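Local atomic coordinates of 16 kDa beta-galactoside-binding lectin (Gallus gallus, PDB entry 1QMJ), a protein that binds beta-galactosides such as lactose as a homodimeric galectin and may take part in regulating differentiation. Residues I86-K98 against E105-Y117. Sequence-based numbering, arbitrary orientation.
Sequences ICISFDAAEVKVK and EFPNRLGMEKIQY. With BME (beta-mercaptoethanol), chain D.
Asn108 ND2 meets Asp91 O at 2.8 Å, that oxygen almost in the amide plane. Its other N-H goes to Met112 O, on a lone pair in the carbonyl plane, so the amide's rotation is fixed. CG lies anti to the backbone N (chi1 -175°), extending the side chain toward the 91-94 turn between strands 83-90 and 94-98. Asn108 N adds a second bond to this turn, reaching Ala93 O at 2.8 Å from above the carbonyl plane. Asp91 OD1 braces the turn, accepting from Ala93 N (Asx turn) and Glu94 N, together an Asx motif. Strand 103-107, at the edge of the five-stranded sheet of the galectin beta-sandwich, leads past Pro107 into the chain crossing to the opposite sheet. The Phe90 ring, 70° from the Asn108 amide, presents its edge to Met112 O (3.6 Å from CE2) and Glu113 O, while Ile115 CD1 approaches obliquely, 4.0 Å from Phe90 CD1. Val95 and Phe106 pair through two backbone bonds. On the other face, with Lys96, the Glu94 and Glu105 carboxylates stand nearly perpendicular, Glu94 OE2 2.8 Å from Glu105 OE1; this may raise one pKa, though Lys96 NZ, 5.0 Å from Glu105 OE1, would partly offset the repulsion.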
loop_
_atom_site.group_PDB
_atom_site.type_symbol
_atom_site.label_atom_id
_atom_site.label_comp_id
_atom_site.label_asym_id
_atom_site.label_seq_id
_atom_site.Cartn_x
_atom_site.Cartn_y
_atom_site.Cartn_z
ATOM N N ILE A 86 -5.154 11.489 5.680
ATOM C CA ILE A 86 -4.387 12.458 4.894
ATOM C C ILE A 86 -4.609 12.210 3.398
ATOM O O ILE A 86 -4.348 11.117 2.884
ATOM C CB ILE A 86 -2.905 12.306 5.241
ATOM C CG1 ILE A 86 -2.623 12.572 6.726
ATOM C CG2 ILE A 86 -2.004 13.263 4.462
ATOM C CD1 ILE A 86 -1.335 11.912 7.225
ATOM N N CYS A 87 -5.092 13.247 2.734
ATOM C CA CYS A 87 -5.378 13.202 1.289
ATOM C C CYS A 87 -4.345 14.030 0.528
ATOM O O CYS A 87 -4.113 15.209 0.838
ATOM C CB CYS A 87 -6.772 13.757 1.018
ATOM S SG CYS A 87 -8.114 12.704 1.757
ATOM N N ILE A 88 -3.756 13.378 -0.456
ATOM C CA ILE A 88 -2.719 13.981 -1.292
ATOM C C ILE A 88 -3.079 13.918 -2.780
ATOM O O ILE A 88 -3.482 12.869 -3.299
ATOM C CB ILE A 88 -1.400 13.233 -1.087
ATOM C CG1 ILE A 88 -0.861 13.362 0.339
ATOM C CG2 ILE A 88 -0.282 13.729 -2.007
ATOM C CD1 ILE A 88 0.223 12.334 0.667
ATOM N N SER A 89 -2.912 15.063 -3.397
ATOM C CA SER A 89 -3.147 15.272 -4.831
ATOM C C SER A 89 -2.142 16.314 -5.300
ATOM O O SER A 89 -1.502 16.994 -4.488
ATOM C CB SER A 89 -4.583 15.756 -5.082
ATOM O OG SER A 89 -4.844 16.934 -4.338
ATOM N N PHE A 90 -2.001 16.436 -6.592
ATOM C CA PHE A 90 -1.052 17.395 -7.154
ATOM C C PHE A 90 -1.336 17.651 -8.626
ATOM O O PHE A 90 -2.188 16.995 -9.235
ATOM C CB PHE A 90 0.377 16.841 -7.028
ATOM C CG PHE A 90 0.704 15.783 -8.092
ATOM C CD1 PHE A 90 0.156 14.496 -7.995
ATOM C CD2 PHE A 90 1.550 16.103 -9.162
ATOM C CE1 PHE A 90 0.453 13.533 -8.969
ATOM C CE2 PHE A 90 1.845 15.140 -10.135
ATOM C CZ PHE A 90 1.296 13.855 -10.040
ATOM N N ASP A 91 -0.600 18.611 -9.121
ATOM C CA ASP A 91 -0.637 19.026 -10.521
ATOM C C ASP A 91 0.766 19.526 -10.863
ATOM O O ASP A 91 1.718 19.327 -10.099
ATOM C CB ASP A 91 -1.706 20.113 -10.757
ATOM C CG ASP A 91 -1.640 21.288 -9.790
ATOM O OD1 ASP A 91 -0.522 21.890 -9.590
ATOM O OD2 ASP A 91 -2.709 21.676 -9.177
ATOM N N ALA A 92 0.892 20.164 -11.988
ATOM C CA ALA A 92 2.197 20.657 -12.451
ATOM C C ALA A 92 2.750 21.803 -11.577
ATOM O O ALA A 92 3.969 22.006 -11.484
ATOM C CB ALA A 92 2.088 21.181 -13.882
ATOM N N ALA A 93 1.856 22.538 -10.937
ATOM C CA ALA A 93 2.258 23.703 -10.113
ATOM C C ALA A 93 2.491 23.371 -8.623
ATOM O O ALA A 93 3.436 23.869 -7.992
ATOM C CB ALA A 93 1.188 24.791 -10.166
ATOM N N GLU A 94 1.651 22.538 -8.028
ATOM C CA GLU A 94 1.832 22.232 -6.593
ATOM C C GLU A 94 1.196 20.916 -6.149
ATOM O O GLU A 94 0.482 20.252 -6.918
ATOM C CB GLU A 94 1.193 23.334 -5.737
ATOM C CG GLU A 94 -0.319 23.475 -5.959
ATOM C CD GLU A 94 -0.983 24.430 -4.960
ATOM O OE1 GLU A 94 -0.305 25.400 -4.448
ATOM O OE2 GLU A 94 -2.220 24.265 -4.630
ATOM N N VAL A 95 1.517 20.628 -4.899
ATOM C CA VAL A 95 1.044 19.461 -4.162
ATOM C C VAL A 95 0.167 19.950 -3.028
ATOM O O VAL A 95 0.520 20.900 -2.317
ATOM C CB VAL A 95 2.223 18.677 -3.569
ATOM C CG1 VAL A 95 1.821 17.293 -3.049
ATOM C CG2 VAL A 95 3.352 18.432 -4.567
ATOM N N LYS A 96 -0.951 19.304 -2.885
ATOM C CA LYS A 96 -1.907 19.642 -1.839
ATOM C C LYS A 96 -2.067 18.474 -0.885
ATOM O O LYS A 96 -2.126 17.314 -1.303
ATOM C CB LYS A 96 -3.278 19.944 -2.439
ATOM C CG LYS A 96 -3.355 21.272 -3.188
ATOM C CD LYS A 96 -4.790 21.618 -3.587
ATOM C CE LYS A 96 -4.929 22.984 -4.252
ATOM N NZ LYS A 96 -6.331 23.387 -4.433
ATOM N N VAL A 97 -2.128 18.815 0.367
ATOM C CA VAL A 97 -2.317 17.845 1.441
ATOM C C VAL A 97 -3.482 18.320 2.283
ATOM O O VAL A 97 -3.432 19.391 2.895
ATOM C CB VAL A 97 -1.057 17.747 2.304
ATOM C CG1 VAL A 97 -1.173 16.690 3.406
ATOM C CG2 VAL A 97 0.193 17.375 1.504
ATOM N N LYS A 98 -4.533 17.533 2.312
ATOM C CA LYS A 98 -5.711 17.917 3.086
ATOM C C LYS A 98 -6.035 16.948 4.198
ATOM O O LYS A 98 -6.061 15.724 3.995
ATOM C CB LYS A 98 -6.987 17.999 2.232
ATOM C CG LYS A 98 -6.769 17.738 0.749
ATOM C CD LYS A 98 -7.369 18.839 -0.137
ATOM C CE LYS A 98 -8.898 18.782 -0.232
ATOM N NZ LYS A 98 -9.427 19.516 -1.394
ATOM N N GLU A 105 -0.318 23.406 1.165
ATOM C CA GLU A 105 0.083 23.471 -0.227
ATOM C C GLU A 105 1.595 23.578 -0.267
ATOM O O GLU A 105 2.198 24.141 0.639
ATOM C CB GLU A 105 -0.569 24.676 -0.902
ATOM C CG GLU A 105 -2.086 24.590 -0.925
ATOM C CD GLU A 105 -2.747 25.873 -1.385
ATOM O OE1 GLU A 105 -2.634 26.202 -2.585
ATOM O OE2 GLU A 105 -3.387 26.547 -0.546
ATOM N N PHE A 106 2.207 23.015 -1.303
ATOM C CA PHE A 106 3.655 23.041 -1.450
ATOM C C PHE A 106 3.924 23.019 -2.949
ATOM O O PHE A 106 3.349 22.210 -3.670
ATOM C CB PHE A 106 4.264 21.806 -0.765
ATOM C CG PHE A 106 5.767 21.828 -0.674
ATOM C CD1 PHE A 106 6.415 22.704 0.190
ATOM C CD2 PHE A 106 6.540 20.954 -1.438
ATOM C CE1 PHE A 106 7.808 22.709 0.292
ATOM C CE2 PHE A 106 7.933 20.952 -1.344
ATOM C CZ PHE A 106 8.566 21.830 -0.478
ATOM N N PRO A 107 4.788 23.917 -3.445
ATOM C CA PRO A 107 5.083 23.949 -4.880
ATOM C C PRO A 107 5.754 22.692 -5.420
ATOM O O PRO A 107 6.632 22.112 -4.772
ATOM C CB PRO A 107 5.988 25.170 -5.015
ATOM C CG PRO A 107 6.672 25.228 -3.694
ATOM C CD PRO A 107 5.554 24.948 -2.729
ATOM N N ASN A 108 5.321 22.273 -6.604
ATOM C CA ASN A 108 5.871 21.103 -7.269
ATOM C C ASN A 108 7.199 21.581 -7.855
ATOM O O ASN A 108 7.306 21.882 -9.050
ATOM C CB ASN A 108 4.916 20.630 -8.378
ATOM C CG ASN A 108 5.361 19.325 -9.037
ATOM O OD1 ASN A 108 6.508 18.889 -8.890
ATOM N ND2 ASN A 108 4.449 18.702 -9.777
ATOM N N ARG A 109 8.203 21.675 -6.989
ATOM C CA ARG A 109 9.527 22.143 -7.375
ATOM C C ARG A 109 10.175 21.296 -8.469
ATOM O O ARG A 109 10.767 21.826 -9.413
ATOM C CB ARG A 109 10.454 22.183 -6.152
ATOM C CG ARG A 109 10.029 23.111 -5.021
ATOM C CD ARG A 109 11.036 23.003 -3.881
ATOM N NE ARG A 109 10.748 23.896 -2.762
ATOM C CZ ARG A 109 11.246 23.748 -1.534
ATOM N NH1 ARG A 109 12.056 22.738 -1.248
ATOM N NH2 ARG A 109 10.957 24.636 -0.592
ATOM N N LEU A 110 10.065 19.980 -8.334
ATOM C CA LEU A 110 10.671 19.055 -9.283
ATOM C C LEU A 110 9.942 18.924 -10.618
ATOM O O LEU A 110 10.441 18.262 -11.528
ATOM C CB LEU A 110 10.849 17.682 -8.628
ATOM C CG LEU A 110 12.031 17.470 -7.669
ATOM C CD1 LEU A 110 12.175 18.611 -6.694
ATOM C CD2 LEU A 110 11.848 16.171 -6.918
ATOM N N GLY A 111 8.768 19.543 -10.732
ATOM C CA GLY A 111 8.002 19.469 -11.969
ATOM C C GLY A 111 7.591 18.045 -12.316
ATOM O O GLY A 111 7.353 17.699 -13.480
ATOM N N MET A 112 7.499 17.215 -11.284
ATOM C CA MET A 112 7.127 15.820 -11.437
ATOM C C MET A 112 5.689 15.737 -11.969
ATOM O O MET A 112 4.847 16.568 -11.620
ATOM C CB MET A 112 7.250 15.129 -10.080
ATOM C CG MET A 112 7.596 13.667 -10.139
ATOM S SD MET A 112 7.944 13.043 -8.493
ATOM C CE MET A 112 9.517 13.765 -8.175
ATOM N N GLU A 113 5.424 14.758 -12.833
ATOM C CA GLU A 113 4.088 14.586 -13.414
ATOM C C GLU A 113 3.325 13.331 -12.986
ATOM O O GLU A 113 2.199 13.099 -13.433
ATOM C CB GLU A 113 4.131 14.688 -14.945
ATOM C CG GLU A 113 5.281 13.943 -15.617
ATOM C CD GLU A 113 6.408 14.873 -16.042
ATOM O OE1 GLU A 113 6.179 15.702 -16.954
ATOM O OE2 GLU A 113 7.517 14.778 -15.466
ATOM N N LYS A 114 3.938 12.516 -12.135
ATOM C CA LYS A 114 3.281 11.314 -11.637
ATOM C C LYS A 114 4.024 10.825 -10.410
ATOM O O LYS A 114 5.229 11.049 -10.285
ATOM C CB LYS A 114 3.238 10.210 -12.707
ATOM C CG LYS A 114 4.397 9.224 -12.658
ATOM C CD LYS A 114 4.234 8.090 -13.656
ATOM C CE LYS A 114 4.400 8.578 -15.087
ATOM N NZ LYS A 114 4.345 7.450 -16.065
ATOM N N ILE A 115 3.298 10.206 -9.488
ATOM C CA ILE A 115 3.893 9.664 -8.273
ATOM C C ILE A 115 4.008 8.152 -8.413
ATOM O O ILE A 115 3.036 7.478 -8.746
ATOM C CB ILE A 115 3.053 10.012 -7.019
ATOM C CG1 ILE A 115 3.247 11.489 -6.659
ATOM C CG2 ILE A 115 3.440 9.113 -5.840
ATOM C CD1 ILE A 115 2.254 12.025 -5.636
ATOM N N GLN A 116 5.199 7.625 -8.165
ATOM C CA GLN A 116 5.422 6.195 -8.265
ATOM C C GLN A 116 5.897 5.620 -6.944
ATOM O O GLN A 116 6.028 4.406 -6.800
ATOM C CB GLN A 116 6.472 5.907 -9.328
ATOM C CG GLN A 116 6.190 6.554 -10.661
ATOM C CD GLN A 116 7.285 6.286 -11.667
ATOM O OE1 GLN A 116 8.406 6.774 -11.526
ATOM N NE2 GLN A 116 6.972 5.495 -12.684
ATOM N N TYR A 117 6.137 6.497 -5.977
ATOM C CA TYR A 117 6.647 6.087 -4.680
ATOM C C TYR A 117 5.901 6.787 -3.551
ATOM O O TYR A 117 5.624 7.984 -3.636
ATOM C CB TYR A 117 8.143 6.433 -4.624
ATOM C CG TYR A 117 8.836 6.189 -3.301
ATOM C CD1 TYR A 117 8.862 7.178 -2.309
ATOM C CD2 TYR A 117 9.500 4.989 -3.056
ATOM C CE1 TYR A 117 9.535 6.970 -1.106
ATOM C CE2 TYR A 117 10.175 4.769 -1.859
ATOM C CZ TYR A 117 10.190 5.761 -0.891
ATOM O OH TYR A 117 10.855 5.534 0.294
HETATM C C1 BME D . -8.844 15.425 -3.286
HETATM C C2 BME D . -8.576 14.719 -1.941
HETATM O O1 BME D . -7.626 15.906 -3.827
HETATM S S2 BME D . -7.042 13.746 -2.015
#